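Local structure of beta-lactamase OXA-2 (Salmonella typhimurium, 1K38) at residues Y125-P130 with G141-S146; R155-N160 with L171-M176; R182-R187 with G201-P206. The protein hydrolyses oxacillin and other beta-lactam antibiotics to the corresponding substituted beta-amino acids, as a class D serine beta-lactamase that confers antibiotic resistance. One frame throughout, in Å; residues are numbered along the deposited sequence.

Interaction 1: residues Y125-P130 with G141-S146; sequences YGNADP and GSLAIS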
loop_
_atom_site.group_PDB
_atom_site.type_symbol
_atom_site.label_atom_id
_atom_site.label_comp_id
_atom_site.label_asym_id
_atom_site.label_seq_id
_atom_site.Cartn_x
_atom_site.Cartn_y
_atom_site.Cartn_z
ATOM N N TYR A 125 7.731 -21.237 -10.422
ATOM C CA TYR A 125 7.174 -20.223 -11.318
ATOM C C TYR A 125 7.189 -20.618 -12.797
ATOM O O TYR A 125 8.227 -20.570 -13.454
ATOM C CB TYR A 125 7.942 -18.912 -11.103
ATOM C CG TYR A 125 7.378 -17.694 -11.806
ATOM C CD1 TYR A 125 7.738 -17.388 -13.115
ATOM C CD2 TYR A 125 6.522 -16.820 -11.136
ATOM C CE1 TYR A 125 7.267 -16.231 -13.740
ATOM C CE2 TYR A 125 6.046 -15.669 -11.748
ATOM C CZ TYR A 125 6.423 -15.376 -13.046
ATOM O OH TYR A 125 5.974 -14.214 -13.631
ATOM N N GLY A 126 6.023 -20.997 -13.313
ATOM C CA GLY A 126 5.928 -21.394 -14.710
ATOM C C GLY A 126 6.893 -22.518 -15.037
ATOM O O GLY A 126 7.015 -23.471 -14.270
ATOM N N ASN A 127 7.586 -22.416 -16.168
ATOM C CA ASN A 127 8.534 -23.460 -16.535
ATOM C C ASN A 127 9.872 -23.275 -15.817
ATOM O O ASN A 127 10.798 -24.069 -15.992
ATOM C CB ASN A 127 8.736 -23.509 -18.060
ATOM C CG ASN A 127 9.280 -22.214 -18.634
ATOM O OD1 ASN A 127 9.709 -21.320 -17.904
ATOM N ND2 ASN A 127 9.270 -22.114 -19.958
ATOM N N ALA A 128 9.953 -22.225 -15.002
ATOM C CA ALA A 128 11.149 -21.914 -14.220
ATOM C C ALA A 128 12.446 -22.017 -15.017
ATOM O O ALA A 128 13.462 -22.477 -14.496
ATOM C CB ALA A 128 11.216 -22.832 -13.006
ATOM N N ASP A 129 12.415 -21.566 -16.268
ATOM C CA ASP A 129 13.584 -21.631 -17.141
ATOM C C ASP A 129 14.117 -20.244 -17.501
ATOM O O ASP A 129 13.536 -19.546 -18.330
ATOM C CB ASP A 129 13.217 -22.376 -18.424
ATOM C CG ASP A 129 14.431 -22.744 -19.251
ATOM O OD1 ASP A 129 15.422 -21.986 -19.225
ATOM O OD2 ASP A 129 14.386 -23.788 -19.934
ATOM N N PRO A 130 15.237 -19.830 -16.885
ATOM C CA PRO A 130 15.815 -18.515 -17.169
ATOM C C PRO A 130 16.844 -18.503 -18.301
ATOM O O PRO A 130 17.618 -17.552 -18.426
ATOM C CB PRO A 130 16.431 -18.129 -15.836
ATOM C CG PRO A 130 16.982 -19.433 -15.378
ATOM C CD PRO A 130 15.863 -20.420 -15.687
ATOM N N GLY A 141 13.541 -14.452 -23.269
ATOM C CA GLY A 141 14.138 -15.719 -22.886
ATOM C C GLY A 141 13.187 -16.899 -22.956
ATOM O O GLY A 141 12.131 -16.828 -23.584
ATOM N N SER A 142 13.564 -17.987 -22.293
ATOM C CA SER A 142 12.766 -19.208 -22.291
ATOM C C SER A 142 11.657 -19.236 -21.245
ATOM O O SER A 142 10.766 -20.080 -21.313
ATOM C CB SER A 142 13.677 -20.420 -22.075
ATOM O OG SER A 142 14.689 -20.488 -23.068
ATOM N N LEU A 143 11.712 -18.322 -20.282
ATOM C CA LEU A 143 10.713 -18.286 -19.217
ATOM C C LEU A 143 9.281 -18.072 -19.714
ATOM O O LEU A 143 9.011 -17.170 -20.509
ATOM C CB LEU A 143 11.068 -17.199 -18.197
ATOM C CG LEU A 143 10.208 -17.192 -16.928
ATOM C CD1 LEU A 143 10.366 -18.505 -16.180
ATOM C CD2 LEU A 143 10.627 -16.027 -16.043
ATOM N N ALA A 144 8.367 -18.910 -19.235
ATOM C CA ALA A 144 6.962 -18.814 -19.625
ATOM C C ALA A 144 6.058 -19.271 -18.485
ATOM O O ALA A 144 6.407 -20.178 -17.727
ATOM C CB ALA A 144 6.706 -19.653 -20.873
ATOM N N ILE A 145 4.888 -18.647 -18.381
ATOM C CA ILE A 145 3.932 -18.959 -17.323
ATOM C C ILE A 145 2.503 -18.697 -17.811
ATOM O O ILE A 145 2.281 -17.820 -18.643
ATOM C CB ILE A 145 4.246 -18.092 -16.070
ATOM C CG1 ILE A 145 3.342 -18.484 -14.902
ATOM C CG2 ILE A 145 4.098 -16.611 -16.418
ATOM C CD1 ILE A 145 3.745 -17.841 -13.572
ATOM N N SER A 146 1.536 -19.461 -17.304
ATOM C CA SER A 146 0.143 -19.287 -17.720
ATOM C C SER A 146 -0.636 -18.351 -16.805
ATOM O O SER A 146 -0.188 -18.018 -15.703
ATOM C CB SER A 146 -0.579 -20.631 -17.746
ATOM O OG SER A 146 -0.862 -21.074 -16.428
#
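Asn127 carries the polar side of this contact, presenting backbone and amide to the chain at Ser142-Ala144. Its backbone N donates to Ala144 O at 3.0 Å, while the side chain returns the bond, OD1 accepting from Ala144 N at 3.1 Å. Asn127 OD1 is gripped twice: Asp129 N also reaches it, closing an Asx turn, and the two N-H groups arrive from opposite faces of the amide plane, neither lying in it. The other half of the amide, Asn127 ND2, donates to Ser142 O at 2.9 Å, nearly within its own plane. With CG set between the backbone N and the carbonyl carbon (chi1 60°), the amide lies against the opposing backbone, and three bonds fix its rotation. A type II' turn, closed by Ala128 N to Tyr125 O, points the C-H of Gly126 CA at Ala144 O, 3.3 Å away; its positive phi suits glycine. The apolar side includes a CH-pi contact, Ile145 CD1 sitting over the centre of one Tyr125 ring face, 3.6 Å from its centroid, and Leu143 CD2 against Tyr125 CE1 at 4.1 Å. Asp129 OD1 finds its partner in Ser131 OG. Both segments belong to the long connection between helices 113-122 and 147-158: Tyr125 and Ala128 rest on Leu120 of the first, Tyr125 and Ile145 on Gln150 of the second, and Ser146 N-caps the latter.

Interaction 2: residues R155-N160 with L171-M176; sequences RKLYRN and LVKDLM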
loop_
_atom_site.group_PDB
_atom_site.type_symbol
_atom_site.label_atom_id
_atom_site.label_comp_id
_atom_site.label_asym_id
_atom_site.label_seq_id
_atom_site.Cartn_x
_atom_site.Cartn_y
_atom_site.Cartn_z
ATOM N N ARG A 155 -1.565 -15.499 -5.212
ATOM C CA ARG A 155 -2.230 -15.873 -3.970
ATOM C C ARG A 155 -1.207 -16.191 -2.883
ATOM O O ARG A 155 -1.426 -15.875 -1.710
ATOM C CB ARG A 155 -3.165 -17.058 -4.213
ATOM C CG ARG A 155 -4.267 -16.709 -5.191
ATOM C CD ARG A 155 -5.159 -17.892 -5.498
ATOM N NE ARG A 155 -6.277 -18.002 -4.569
ATOM C CZ ARG A 155 -7.331 -18.782 -4.782
ATOM N NH1 ARG A 155 -7.397 -19.512 -5.889
ATOM N NH2 ARG A 155 -8.325 -18.820 -3.905
ATOM N N LYS A 156 -0.087 -16.796 -3.269
ATOM C CA LYS A 156 0.957 -17.112 -2.298
ATOM C C LYS A 156 1.573 -15.818 -1.766
ATOM O O LYS A 156 1.802 -15.680 -0.564
ATOM C CB LYS A 156 2.028 -18.003 -2.931
ATOM C CG LYS A 156 1.533 -19.419 -3.207
ATOM C CD LYS A 156 2.639 -20.351 -3.680
ATOM C CE LYS A 156 3.117 -20.003 -5.071
ATOM N NZ LYS A 156 3.996 -21.085 -5.604
ATOM N N LEU A 157 1.824 -14.864 -2.658
ATOM C CA LEU A 157 2.385 -13.573 -2.265
ATOM C C LEU A 157 1.432 -12.871 -1.294
ATOM O O LEU A 157 1.847 -12.325 -0.271
ATOM C CB LEU A 157 2.597 -12.690 -3.504
ATOM C CG LEU A 157 3.085 -11.258 -3.249
ATOM C CD1 LEU A 157 4.421 -11.285 -2.510
ATOM C CD2 LEU A 157 3.232 -10.518 -4.580
ATOM N N TYR A 158 0.151 -12.879 -1.638
ATOM C CA TYR A 158 -0.877 -12.263 -0.815
ATOM C C TYR A 158 -0.847 -12.824 0.607
ATOM O O TYR A 158 -0.934 -12.074 1.583
ATOM C CB TYR A 158 -2.250 -12.521 -1.449
ATOM C CG TYR A 158 -3.431 -12.076 -0.614
ATOM C CD1 TYR A 158 -3.688 -10.724 -0.390
ATOM C CD2 TYR A 158 -4.305 -13.013 -0.065
ATOM C CE1 TYR A 158 -4.790 -10.314 0.356
ATOM C CE2 TYR A 158 -5.413 -12.613 0.683
ATOM C CZ TYR A 158 -5.650 -11.263 0.887
ATOM O OH TYR A 158 -6.755 -10.868 1.603
ATOM N N ARG A 159 -0.698 -14.140 0.711
ATOM C CA ARG A 159 -0.687 -14.828 1.997
ATOM C C ARG A 159 0.672 -14.835 2.692
ATOM O O ARG A 159 0.805 -15.405 3.776
ATOM C CB ARG A 159 -1.160 -16.274 1.807
ATOM C CG ARG A 159 -2.580 -16.412 1.280
ATOM C CD ARG A 159 -3.598 -16.096 2.364
ATOM N NE ARG A 159 -4.964 -16.131 1.853
ATOM C CZ ARG A 159 -6.046 -15.943 2.602
ATOM N NH1 ARG A 159 -5.923 -15.712 3.902
ATOM N NH2 ARG A 159 -7.251 -15.970 2.048
ATOM N N ASN A 160 1.671 -14.205 2.076
ATOM C CA ASN A 160 3.024 -14.156 2.637
ATOM C C ASN A 160 3.612 -15.563 2.704
ATOM O O ASN A 160 4.460 -15.849 3.551
ATOM C CB ASN A 160 2.998 -13.544 4.043
ATOM C CG ASN A 160 2.406 -12.146 4.059
ATOM O OD1 ASN A 160 2.874 -11.252 3.350
ATOM N ND2 ASN A 160 1.367 -11.949 4.873
ATOM N N LEU A 171 6.986 -5.400 0.932
ATOM C CA LEU A 171 7.474 -4.302 0.112
ATOM C C LEU A 171 6.992 -4.464 -1.327
ATOM O O LEU A 171 6.544 -3.497 -1.946
ATOM C CB LEU A 171 9.005 -4.233 0.142
ATOM C CG LEU A 171 9.641 -3.184 -0.780
ATOM C CD1 LEU A 171 8.997 -1.820 -0.543
ATOM C CD2 LEU A 171 11.153 -3.124 -0.529
ATOM N N VAL A 172 7.076 -5.676 -1.868
ATOM C CA VAL A 172 6.630 -5.885 -3.238
ATOM C C VAL A 172 5.129 -5.615 -3.373
ATOM O O VAL A 172 4.701 -4.995 -4.342
ATOM C CB VAL A 172 6.965 -7.314 -3.729
ATOM C CG1 VAL A 172 6.305 -7.575 -5.083
ATOM C CG2 VAL A 172 8.471 -7.466 -3.865
ATOM N N LYS A 173 4.328 -6.063 -2.408
ATOM C CA LYS A 173 2.887 -5.815 -2.489
ATOM C C LYS A 173 2.591 -4.322 -2.411
ATOM O O LYS A 173 1.609 -3.842 -2.982
ATOM C CB LYS A 173 2.139 -6.588 -1.393
ATOM C CG LYS A 173 2.028 -8.073 -1.715
ATOM C CD LYS A 173 1.232 -8.852 -0.672
ATOM C CE LYS A 173 2.025 -9.055 0.610
ATOM N NZ LYS A 173 1.296 -9.914 1.589
ATOM N N ASP A 174 3.441 -3.578 -1.716
ATOM C CA ASP A 174 3.243 -2.143 -1.625
ATOM C C ASP A 174 3.620 -1.491 -2.960
ATOM O O ASP A 174 2.924 -0.600 -3.443
ATOM C CB ASP A 174 4.073 -1.550 -0.491
ATOM C CG ASP A 174 3.520 -0.225 -0.028
ATOM O OD1 ASP A 174 2.771 -0.188 0.985
ATOM O OD2 ASP A 174 3.811 0.772 -0.708
ATOM N N LEU A 175 4.711 -1.949 -3.564
ATOM C CA LEU A 175 5.155 -1.408 -4.849
ATOM C C LEU A 175 4.099 -1.620 -5.942
ATOM O O LEU A 175 4.000 -0.832 -6.885
ATOM C CB LEU A 175 6.485 -2.061 -5.260
ATOM C CG LEU A 175 7.680 -1.754 -4.347
ATOM C CD1 LEU A 175 8.869 -2.623 -4.739
ATOM C CD2 LEU A 175 8.037 -0.274 -4.449
ATOM N N MET A 176 3.302 -2.674 -5.790
ATOM C CA MET A 176 2.248 -3.018 -6.746
ATOM C C MET A 176 0.997 -2.139 -6.668
ATOM O O MET A 176 0.123 -2.230 -7.531
ATOM C CB MET A 176 1.820 -4.478 -6.549
ATOM C CG MET A 176 2.848 -5.515 -6.985
ATOM S SD MET A 176 2.366 -7.174 -6.468
ATOM C CE MET A 176 0.829 -7.391 -7.390
HETATM O O HOH W 1 -1.488 -9.540 2.512
#
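Lys173 reaches from helix 166-175 to the C-terminal end of helix 147-158, where its ammonium group meets three protein oxygens and a water. The closest acceptor is Asn160 OD1, 2.7 Å from Lys173 NZ. Leu157 O and Tyr158 O each accept from Lys173 NZ at 3.1 Å. The donor lies well above the carbonyl planes of Tyr158 and Asn160 but is tilted only 20° from that of Leu157. Leu157 O is shared, since Asn160 N bonds it from the opposite face as the chain leaves the helix in a Schellman motif. Water 1 completes the cluster, donating to Tyr158 O at 2.8 Å and accepting from Lys173 NZ. Four acceptors thus surround three N-H groups, and at least one hydrogen must be shared. The lysine chain is bent at chi3 (-74°), which turns its outer end out of the extended line and lets NZ settle among these acceptors.

Apolar contacts flank the lysine stem. Leu157 and Lys173 run past each other in opposite directions, with CG of Leu157 3.7 Å from CG of Lys173. Beyond them, Leu157 CD2 rests against Met176 SD at 3.9 Å and, more loosely, against Val172 CG1. Trp202 of strand 196-205 packs on Leu157, Lys173 and Met176 alike.

The second subunit approaches the polar end: its Glu70 accepts from Asn160 ND2 and makes a long, weak ion pair with Lys173, while its Phe71 meets the Tyr158 ring edge-to-face. Chemically, a buried ammonium is satisfied mainly by neutral oxygens at a helix C-terminus, where the partial negative charge of the helix end probably favours the protonated form. One lysine thus ties two helices together beside the subunit interface.

Interaction 3: residues R182-R187 with G201-P206; sequences RNWILR and GWVEWP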
loop_
_atom_site.group_PDB
_atom_site.type_symbol
_atom_site.label_atom_id
_atom_site.label_comp_id
_atom_site.label_asym_id
_atom_site.label_seq_id
_atom_site.Cartn_x
_atom_site.Cartn_y
_atom_site.Cartn_z
ATOM N N ARG A 182 -11.125 4.089 0.355
ATOM C CA ARG A 182 -11.166 3.873 1.795
ATOM C C ARG A 182 -11.240 2.409 2.210
ATOM O O ARG A 182 -10.663 2.022 3.231
ATOM C CB ARG A 182 -12.350 4.630 2.410
ATOM C CG ARG A 182 -12.229 6.141 2.335
ATOM C CD ARG A 182 -13.404 6.816 3.029
ATOM N NE ARG A 182 -13.346 8.269 2.908
ATOM C CZ ARG A 182 -12.440 9.039 3.503
ATOM N NH1 ARG A 182 -11.502 8.499 4.274
ATOM N NH2 ARG A 182 -12.463 10.352 3.317
ATOM N N ASN A 183 -11.937 1.589 1.426
ATOM C CA ASN A 183 -12.073 0.179 1.770
ATOM C C ASN A 183 -11.606 -0.807 0.704
ATOM O O ASN A 183 -11.977 -1.979 0.739
ATOM C CB ASN A 183 -13.526 -0.139 2.151
ATOM C CG ASN A 183 -14.497 0.104 1.017
ATOM O OD1 ASN A 183 -15.651 -0.331 1.073
ATOM N ND2 ASN A 183 -14.047 0.804 -0.013
ATOM N N TRP A 184 -10.795 -0.348 -0.240
ATOM C CA TRP A 184 -10.293 -1.250 -1.274
ATOM C C TRP A 184 -8.918 -0.832 -1.788
ATOM O O TRP A 184 -8.601 0.356 -1.847
ATOM C CB TRP A 184 -11.280 -1.348 -2.444
ATOM C CG TRP A 184 -11.537 -0.063 -3.160
ATOM C CD1 TRP A 184 -12.422 0.915 -2.804
ATOM C CD2 TRP A 184 -10.893 0.392 -4.353
ATOM N NE1 TRP A 184 -12.369 1.951 -3.705
ATOM C CE2 TRP A 184 -11.438 1.656 -4.665
ATOM C CE3 TRP A 184 -9.906 -0.145 -5.189
ATOM C CZ2 TRP A 184 -11.029 2.394 -5.779
ATOM C CZ3 TRP A 184 -9.498 0.587 -6.296
ATOM C CH2 TRP A 184 -10.059 1.845 -6.582
ATOM N N ILE A 185 -8.104 -1.823 -2.143
ATOM C CA ILE A 185 -6.762 -1.572 -2.654
ATOM C C ILE A 185 -6.494 -2.432 -3.881
ATOM O O ILE A 185 -6.628 -3.654 -3.838
ATOM C CB ILE A 185 -5.677 -1.889 -1.590
ATOM C CG1 ILE A 185 -5.914 -1.039 -0.338
ATOM C CG2 ILE A 185 -4.283 -1.586 -2.152
ATOM C CD1 ILE A 185 -4.989 -1.368 0.820
ATOM N N LEU A 186 -6.116 -1.784 -4.975
ATOM C CA LEU A 186 -5.815 -2.487 -6.216
ATOM C C LEU A 186 -4.307 -2.603 -6.358
ATOM O O LEU A 186 -3.606 -1.588 -6.395
ATOM C CB LEU A 186 -6.389 -1.722 -7.417
ATOM C CG LEU A 186 -6.009 -2.224 -8.819
ATOM C CD1 LEU A 186 -6.570 -3.625 -9.058
ATOM C CD2 LEU A 186 -6.556 -1.257 -9.867
ATOM N N ARG A 187 -3.817 -3.842 -6.420
ATOM C CA ARG A 187 -2.389 -4.115 -6.570
ATOM C C ARG A 187 -2.243 -4.883 -7.873
ATOM O O ARG A 187 -2.868 -5.931 -8.052
ATOM C CB ARG A 187 -1.867 -4.964 -5.404
ATOM C CG ARG A 187 -2.193 -4.410 -4.016
ATOM C CD ARG A 187 -1.538 -5.269 -2.936
ATOM N NE ARG A 187 -2.126 -5.047 -1.615
ATOM C CZ ARG A 187 -1.682 -4.179 -0.713
ATOM N NH1 ARG A 187 -2.313 -4.071 0.452
ATOM N NH2 ARG A 187 -0.610 -3.429 -0.960
ATOM N N GLY A 201 -2.926 -9.247 -10.940
ATOM C CA GLY A 201 -2.929 -8.620 -9.632
ATOM C C GLY A 201 -4.180 -8.986 -8.870
ATOM O O GLY A 201 -4.737 -10.059 -9.077
ATOM N N TRP A 202 -4.621 -8.102 -7.988
ATOM C CA TRP A 202 -5.831 -8.355 -7.219
ATOM C C TRP A 202 -6.348 -7.079 -6.588
ATOM O O TRP A 202 -5.642 -6.070 -6.514
ATOM C CB TRP A 202 -5.579 -9.414 -6.124
ATOM C CG TRP A 202 -4.685 -8.987 -4.968
ATOM C CD1 TRP A 202 -5.055 -8.269 -3.859
ATOM C CD2 TRP A 202 -3.299 -9.314 -4.787
ATOM N NE1 TRP A 202 -3.985 -8.138 -2.999
ATOM C CE2 TRP A 202 -2.897 -8.768 -3.543
ATOM C CE3 TRP A 202 -2.359 -10.017 -5.551
ATOM C CZ2 TRP A 202 -1.591 -8.906 -3.048
ATOM C CZ3 TRP A 202 -1.055 -10.155 -5.054
ATOM C CH2 TRP A 202 -0.691 -9.600 -3.817
ATOM N N VAL A 203 -7.609 -7.117 -6.180
ATOM C CA VAL A 203 -8.207 -5.984 -5.501
ATOM C C VAL A 203 -8.668 -6.523 -4.150
ATOM O O VAL A 203 -9.381 -7.529 -4.079
ATOM C CB VAL A 203 -9.402 -5.396 -6.289
ATOM C CG1 VAL A 203 -10.460 -6.453 -6.512
ATOM C CG2 VAL A 203 -9.966 -4.197 -5.537
ATOM N N GLU A 204 -8.233 -5.869 -3.078
ATOM C CA GLU A 204 -8.593 -6.301 -1.732
ATOM C C GLU A 204 -9.767 -5.525 -1.187
ATOM O O GLU A 204 -9.818 -4.298 -1.294
ATOM C CB GLU A 204 -7.431 -6.098 -0.756
ATOM C CG GLU A 204 -6.079 -6.425 -1.298
ATOM C CD GLU A 204 -4.980 -6.221 -0.274
ATOM O OE1 GLU A 204 -5.187 -5.466 0.703
ATOM O OE2 GLU A 204 -3.899 -6.802 -0.458
ATOM N N TRP A 205 -10.691 -6.257 -0.576
ATOM C CA TRP A 205 -11.872 -5.679 0.048
ATOM C C TRP A 205 -11.917 -6.193 1.484
ATOM O O TRP A 205 -11.196 -7.122 1.840
ATOM C CB TRP A 205 -13.139 -6.104 -0.696
ATOM C CG TRP A 205 -13.256 -5.481 -2.044
ATOM C CD1 TRP A 205 -12.788 -5.982 -3.226
ATOM C CD2 TRP A 205 -13.842 -4.212 -2.349
ATOM N NE1 TRP A 205 -13.046 -5.101 -4.249
ATOM C CE2 TRP A 205 -13.691 -4.006 -3.739
ATOM C CE3 TRP A 205 -14.478 -3.225 -1.583
ATOM C CZ2 TRP A 205 -14.154 -2.852 -4.382
ATOM C CZ3 TRP A 205 -14.936 -2.080 -2.219
ATOM C CH2 TRP A 205 -14.770 -1.903 -3.607
ATOM N N PRO A 206 -12.763 -5.593 2.328
ATOM C CA PRO A 206 -12.859 -6.035 3.721
ATOM C C PRO A 206 -13.179 -7.523 3.900
ATOM O O PRO A 206 -12.727 -8.142 4.859
ATOM C CB PRO A 206 -13.955 -5.138 4.284
ATOM C CG PRO A 206 -13.754 -3.863 3.529
ATOM C CD PRO A 206 -13.552 -4.366 2.112
#
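Strands 184-187 and 201-205 run antiparallel at 171°, their axes 4.5 Å apart, with Ile185-Glu204 and Arg187-Trp202 as hydrogen-bonded pairs either side of the non-hydrogen-bonded pair Leu186-Val203.

On one face of the sheet, Arg187, Glu204 and Trp202 form a polar cluster, flanked by Ile185. Arg187 NE donates to Glu204 OE2 at 2.7 Å, with the oxygen in the guanidinium plane but the nitrogen approaching from above the carboxylate, the guanidinium and carboxylate planes being 56° apart. A weak bond from Arg187 NH1 to Glu204 OE1 adds to this salt bridge. Glu204 OE2 also accepts from Trp202 NE1 at 2.9 Å, in the indole plane and through its anti lone pair. Ile185 CG2 covers one face of the guanidinium, and the Arg187 stem passes over one face of the Trp202 ring.

Towards the open end of the hairpin, Trp184 CB stands over the six-membered ring of Trp205, 3.5 Å from its centroid in a CH-pi contact. Trp184 CG lies between its backbone N and carbonyl carbon (chi1 62°), which carries the indole alongside Trp205; their planes are near parallel but slid apart, overlapping little. Trp205 NE1 bonds Ala241 O.

A buried ion pair is therefore held by a neutral indole donor as well as by its own charges, which probably keeps Glu204 ionised; Arg187 extends the network to Asp174 of the second subunit.

In the fold
Interactions 2 and 3 form one continuous region, their centres about 12 Å apart: Arg187 NH2 lies 3.0 Å from Lys173 O, a probable hydrogen bond, and Tyr158 meets Trp202 edge-to-face. Both touch the second subunit. Interaction 1 stands apart, its centre about 20 Å from that of interaction 2 and about 28 Å from that of interaction 3, but helix 147-158 starts beside it and ends in interaction 2. Side chain to side chain, the predicted nucleophile Ser51 is about 9 Å from Tyr125, and Lys189, probably substrate-binding as in relatives, is about 9 Å from Tyr125 and about 5 Å from Met176. Lys189 shares strand 184-192 with Arg187, so all three contacts approach the active site.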